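PDB 4RDL: capsid from Human calicivirus NLV/Boxer/2001/US, which builds the norovirus capsid and, through its protruding domain, binds Lewis-type histo-blood group glycans. Local coordinates for residues G209-F221 with N226-V238. Residues are numbered along the deposited sequence; the frame is centred on the assembly and turned at random.
Sequences GFGEAIVYFTSTF and NPKVPCTLPQEFV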
loop_
_atom_site.group_PDB
_atom_site.type_symbol
_atom_site.label_atom_id
_atom_site.label_comp_id
_atom_site.label_asym_id
_atom_site.label_seq_id
_atom_site.Cartn_x
_atom_site.Cartn_y
_atom_site.Cartn_z
ATOM N N GLY A 209 19.339 26.280 4.472
ATOM C CA GLY A 209 19.521 27.723 4.446
ATOM C C GLY A 209 18.775 28.354 3.286
ATOM O O GLY A 209 17.857 27.752 2.736
ATOM N N PHE A 210 19.158 29.574 2.916
ATOM C CA PHE A 210 18.545 30.274 1.791
ATOM C C PHE A 210 17.036 30.411 1.938
ATOM O O PHE A 210 16.299 30.467 0.938
ATOM C CB PHE A 210 18.914 29.601 0.462
ATOM C CG PHE A 210 20.372 29.276 0.348
ATOM C CD1 PHE A 210 20.814 27.969 0.458
ATOM C CD2 PHE A 210 21.306 30.281 0.160
ATOM C CE1 PHE A 210 22.158 27.663 0.364
ATOM C CE2 PHE A 210 22.652 29.984 0.067
ATOM C CZ PHE A 210 23.078 28.674 0.169
ATOM N N GLY A 211 16.585 30.481 3.190
ATOM C CA GLY A 211 15.183 30.688 3.495
ATOM C C GLY A 211 14.380 29.410 3.408
ATOM O O GLY A 211 13.156 29.430 3.530
ATOM N N GLU A 212 15.070 28.292 3.207
ATOM C CA GLU A 212 14.394 27.035 2.909
ATOM C C GLU A 212 13.876 26.305 4.141
ATOM O O GLU A 212 14.452 26.374 5.232
ATOM C CB GLU A 212 15.288 26.120 2.072
ATOM C CG GLU A 212 15.628 26.740 0.716
ATOM C CD GLU A 212 16.610 25.931 -0.105
ATOM O OE1 GLU A 212 16.723 24.704 0.100
ATOM O OE2 GLU A 212 17.272 26.542 -0.972
ATOM N N ALA A 213 12.769 25.607 3.934
ATOM C CA ALA A 213 12.138 24.804 4.976
ATOM C C ALA A 213 11.812 23.428 4.416
ATOM O O ALA A 213 11.411 23.295 3.261
ATOM C CB ALA A 213 10.868 25.488 5.475
ATOM N N ILE A 214 11.976 22.405 5.247
ATOM C CA ILE A 214 11.644 21.042 4.859
ATOM C C ILE A 214 10.149 20.916 4.577
ATOM O O ILE A 214 9.307 21.450 5.321
ATOM C CB ILE A 214 12.059 20.053 5.963
ATOM C CG1 ILE A 214 13.585 20.093 6.159
ATOM C CG2 ILE A 214 11.582 18.644 5.650
ATOM C CD1 ILE A 214 14.068 19.374 7.393
ATOM N N VAL A 215 9.826 20.220 3.490
ATOM C CA VAL A 215 8.443 19.952 3.116
ATOM C C VAL A 215 7.986 18.596 3.635
ATOM O O VAL A 215 8.679 17.590 3.479
ATOM C CB VAL A 215 8.295 19.979 1.579
ATOM C CG1 VAL A 215 6.885 19.574 1.160
ATOM C CG2 VAL A 215 8.658 21.380 1.031
ATOM N N TYR A 216 6.815 18.591 4.259
ATOM C CA TYR A 216 6.166 17.359 4.717
ATOM C C TYR A 216 4.930 17.076 3.891
ATOM O O TYR A 216 4.125 17.972 3.619
ATOM C CB TYR A 216 5.789 17.471 6.194
ATOM C CG TYR A 216 6.992 17.689 7.062
ATOM C CD1 TYR A 216 7.814 16.625 7.405
ATOM C CD2 TYR A 216 7.341 18.964 7.492
ATOM C CE1 TYR A 216 8.927 16.812 8.182
ATOM C CE2 TYR A 216 8.454 19.163 8.275
ATOM C CZ TYR A 216 9.242 18.080 8.619
ATOM O OH TYR A 216 10.359 18.259 9.403
ATOM N N PHE A 217 4.806 15.828 3.463
ATOM C CA PHE A 217 3.597 15.356 2.826
ATOM C C PHE A 217 2.708 14.802 3.916
ATOM O O PHE A 217 3.172 14.050 4.772
ATOM C CB PHE A 217 3.963 14.312 1.774
ATOM C CG PHE A 217 4.882 14.856 0.728
ATOM C CD1 PHE A 217 4.367 15.509 -0.382
ATOM C CD2 PHE A 217 6.257 14.782 0.887
ATOM C CE1 PHE A 217 5.213 16.062 -1.323
ATOM C CE2 PHE A 217 7.110 15.334 -0.051
ATOM C CZ PHE A 217 6.590 15.965 -1.159
ATOM N N THR A 218 1.434 15.185 3.892
ATOM C CA THR A 218 0.515 14.869 4.981
ATOM C C THR A 218 -0.575 13.914 4.560
ATOM O O THR A 218 -1.007 13.896 3.401
ATOM C CB THR A 218 -0.186 16.143 5.512
ATOM O OG1 THR A 218 -0.987 16.721 4.473
ATOM C CG2 THR A 218 0.843 17.167 6.000
ATOM N N SER A 219 -1.029 13.117 5.532
ATOM C CA SER A 219 -2.252 12.337 5.394
ATOM C C SER A 219 -3.085 12.469 6.651
ATOM O O SER A 219 -2.556 12.462 7.768
ATOM C CB SER A 219 -1.940 10.848 5.185
ATOM O OG SER A 219 -1.194 10.639 4.002
ATOM N N THR A 220 -4.396 12.550 6.469
ATOM C CA THR A 220 -5.300 12.436 7.602
ATOM C C THR A 220 -5.387 10.964 7.996
ATOM O O THR A 220 -5.637 10.096 7.160
ATOM C CB THR A 220 -6.683 12.999 7.269
ATOM O OG1 THR A 220 -6.556 14.404 7.005
ATOM C CG2 THR A 220 -7.626 12.802 8.437
ATOM N N PHE A 221 -5.147 10.694 9.271
ATOM C CA PHE A 221 -4.999 9.332 9.763
ATOM C C PHE A 221 -5.312 9.371 11.255
ATOM O O PHE A 221 -5.101 10.396 11.903
ATOM C CB PHE A 221 -3.557 8.863 9.528
ATOM C CG PHE A 221 -3.270 7.483 10.058
ATOM C CD1 PHE A 221 -3.428 6.368 9.252
ATOM C CD2 PHE A 221 -2.834 7.311 11.357
ATOM C CE1 PHE A 221 -3.170 5.099 9.746
ATOM C CE2 PHE A 221 -2.568 6.053 11.858
ATOM C CZ PHE A 221 -2.740 4.944 11.051
ATOM N N ASN A 226 -3.646 14.215 17.101
ATOM C CA ASN A 226 -2.932 14.910 16.030
ATOM C C ASN A 226 -3.061 14.121 14.736
ATOM O O ASN A 226 -2.115 13.456 14.307
ATOM C CB ASN A 226 -1.457 15.100 16.377
ATOM C CG ASN A 226 -0.788 16.146 15.501
ATOM O OD1 ASN A 226 -1.262 16.446 14.406
ATOM N ND2 ASN A 226 0.314 16.708 15.981
ATOM N N PRO A 227 -4.248 14.181 14.117
ATOM C CA PRO A 227 -4.588 13.275 13.016
ATOM C C PRO A 227 -4.057 13.745 11.663
ATOM O O PRO A 227 -4.753 13.668 10.651
ATOM C CB PRO A 227 -6.119 13.268 13.036
ATOM C CG PRO A 227 -6.475 14.633 13.551
ATOM C CD PRO A 227 -5.411 14.959 14.580
ATOM N N LYS A 228 -2.814 14.208 11.654
ATOM C CA LYS A 228 -2.169 14.640 10.423
ATOM C C LYS A 228 -0.750 14.085 10.434
ATOM O O LYS A 228 0.123 14.612 11.121
ATOM C CB LYS A 228 -2.170 16.175 10.325
ATOM C CG LYS A 228 -1.545 16.735 9.040
ATOM C CD LYS A 228 -1.597 18.266 8.991
ATOM C CE LYS A 228 -3.023 18.778 8.859
ATOM N NZ LYS A 228 -3.553 18.674 7.465
ATOM N N VAL A 229 -0.534 13.001 9.693
ATOM C CA VAL A 229 0.760 12.325 9.694
ATOM C C VAL A 229 1.684 12.922 8.639
ATOM O O VAL A 229 1.360 12.917 7.454
ATOM C CB VAL A 229 0.609 10.813 9.434
ATOM C CG1 VAL A 229 1.984 10.153 9.241
ATOM C CG2 VAL A 229 -0.163 10.153 10.573
ATOM N N PRO A 230 2.826 13.470 9.080
ATOM C CA PRO A 230 3.814 14.057 8.168
ATOM C C PRO A 230 4.860 13.022 7.750
ATOM O O PRO A 230 5.257 12.189 8.569
ATOM C CB PRO A 230 4.469 15.123 9.036
ATOM C CG PRO A 230 4.483 14.482 10.410
ATOM C CD PRO A 230 3.203 13.656 10.495
ATOM N N CYS A 231 5.290 13.072 6.491
ATOM C CA CYS A 231 6.401 12.255 6.014
ATOM C C CYS A 231 7.253 13.104 5.064
ATOM O O CYS A 231 6.808 14.156 4.598
ATOM C CB CYS A 231 5.903 10.974 5.331
ATOM S SG CYS A 231 5.129 11.226 3.730
ATOM N N THR A 232 8.481 12.676 4.801
ATOM C CA THR A 232 9.382 13.493 3.992
ATOM C C THR A 232 9.435 13.098 2.508
ATOM O O THR A 232 9.988 13.829 1.692
ATOM C CB THR A 232 10.793 13.596 4.621
ATOM O OG1 THR A 232 11.190 12.320 5.145
ATOM C CG2 THR A 232 10.796 14.622 5.765
ATOM N N LEU A 233 8.846 11.954 2.159
ATOM C CA LEU A 233 8.665 11.587 0.747
ATOM C C LEU A 233 7.414 10.738 0.552
ATOM O O LEU A 233 7.108 9.884 1.384
ATOM C CB LEU A 233 9.846 10.763 0.227
ATOM C CG LEU A 233 11.203 11.391 -0.066
ATOM C CD1 LEU A 233 12.215 10.302 -0.444
ATOM C CD2 LEU A 233 11.082 12.453 -1.166
ATOM N N PRO A 234 6.714 10.932 -0.577
ATOM C CA PRO A 234 5.664 9.981 -0.955
ATOM C C PRO A 234 6.275 8.597 -1.177
ATOM O O PRO A 234 7.408 8.493 -1.667
ATOM C CB PRO A 234 5.147 10.534 -2.289
ATOM C CG PRO A 234 5.566 11.988 -2.292
ATOM C CD PRO A 234 6.885 12.000 -1.579
ATOM N N GLN A 235 5.542 7.547 -0.830
ATOM C CA GLN A 235 6.085 6.207 -0.991
ATOM C C GLN A 235 6.470 5.920 -2.446
ATOM O O GLN A 235 7.475 5.267 -2.723
ATOM C CB GLN A 235 5.095 5.152 -0.506
ATOM C CG GLN A 235 5.661 3.738 -0.587
ATOM C CD GLN A 235 6.904 3.571 0.268
ATOM O OE1 GLN A 235 7.071 4.255 1.277
ATOM N NE2 GLN A 235 7.781 2.643 -0.123
ATOM N N GLU A 236 5.672 6.410 -3.386
ATOM C CA GLU A 236 5.948 6.101 -4.779
ATOM C C GLU A 236 7.206 6.825 -5.282
ATOM O O GLU A 236 7.804 6.397 -6.261
ATOM C CB GLU A 236 4.729 6.349 -5.667
ATOM C CG GLU A 236 3.614 5.307 -5.496
ATOM C CD GLU A 236 2.748 5.532 -4.257
ATOM O OE1 GLU A 236 1.888 4.662 -3.971
ATOM O OE2 GLU A 236 2.912 6.568 -3.566
ATOM N N PHE A 237 7.625 7.897 -4.608
ATOM C CA PHE A 237 8.945 8.467 -4.909
ATOM C C PHE A 237 10.028 7.466 -4.514
ATOM O O PHE A 237 11.022 7.301 -5.227
ATOM C CB PHE A 237 9.202 9.770 -4.142
ATOM C CG PHE A 237 8.717 11.015 -4.839
ATOM C CD1 PHE A 237 7.415 11.115 -5.308
ATOM C CD2 PHE A 237 9.554 12.114 -4.965
ATOM C CE1 PHE A 237 6.971 12.279 -5.921
ATOM C CE2 PHE A 237 9.111 13.285 -5.576
ATOM C CZ PHE A 237 7.826 13.364 -6.055
ATOM N N VAL A 238 9.855 6.824 -3.362
ATOM C CA VAL A 238 10.849 5.860 -2.890
ATOM C C VAL A 238 11.033 4.730 -3.906
ATOM O O VAL A 238 12.159 4.430 -4.327
ATOM C CB VAL A 238 10.478 5.268 -1.505
ATOM C CG1 VAL A 238 11.498 4.209 -1.089
ATOM C CG2 VAL A 238 10.375 6.371 -0.458
HETATM O O HOH W 1 10.771 16.406 2.180
HETATM O O HOH W 2 -5.806 15.978 9.437
#
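P234 lays its CD over one face of the F217 phenyl, joining the hairpin of antiparallel strands 213-220 and 228-231 to the N-cap residue of helix 235-244. With CG set anti to the carbonyl carbon (chi1 -59°), the phenyl reaches past C231 to P234. There P234 CD makes a CH-pi contact, 3.9 Å from the centroid of the F217 ring, while V215 CG1 lies over the opposite face and the T232 backbone borders the edge. F217 CB also rests 3.8 Å from C231 SG, on the sheet face that S219 and V229 share.

Y216, placed where the ladder ends, is held differently: P230 CB packs on its CB, T232 CG2 lies 3.8 Å from Y216 CE1, and I214 CG2 sits above one face of the phenol. On the face carrying T218 and P230, the extended start of the K228 chain brings its CG to 3.8 Å from T218 CB. T218 OG1 turns elsewhere, its main polar partner being D34.

Two reciprocal backbone pairs fix the register. F217 N reaches C231 O at 2.8 Å and C231 N returns a bond to F217 O; V229 N bonds to S219 O at 2.8 Å and S219 N to V229 O. Beyond them, F221 N makes a weak bond to P227 O, and a water donates to both that oxygen and T220 OG1, which is also hydrogen-bonded to D34. P230 has no N-H to give, but it occupies a non-hydrogen-bonded pair with T218, where the ladder asks for none. At this end of the hairpin T220 packs on P124 and P227 on L127 of the second subunit. Within the protruding domain, then, backbone pairing sets the register while the F217-P234 contact couples hairpin to helix.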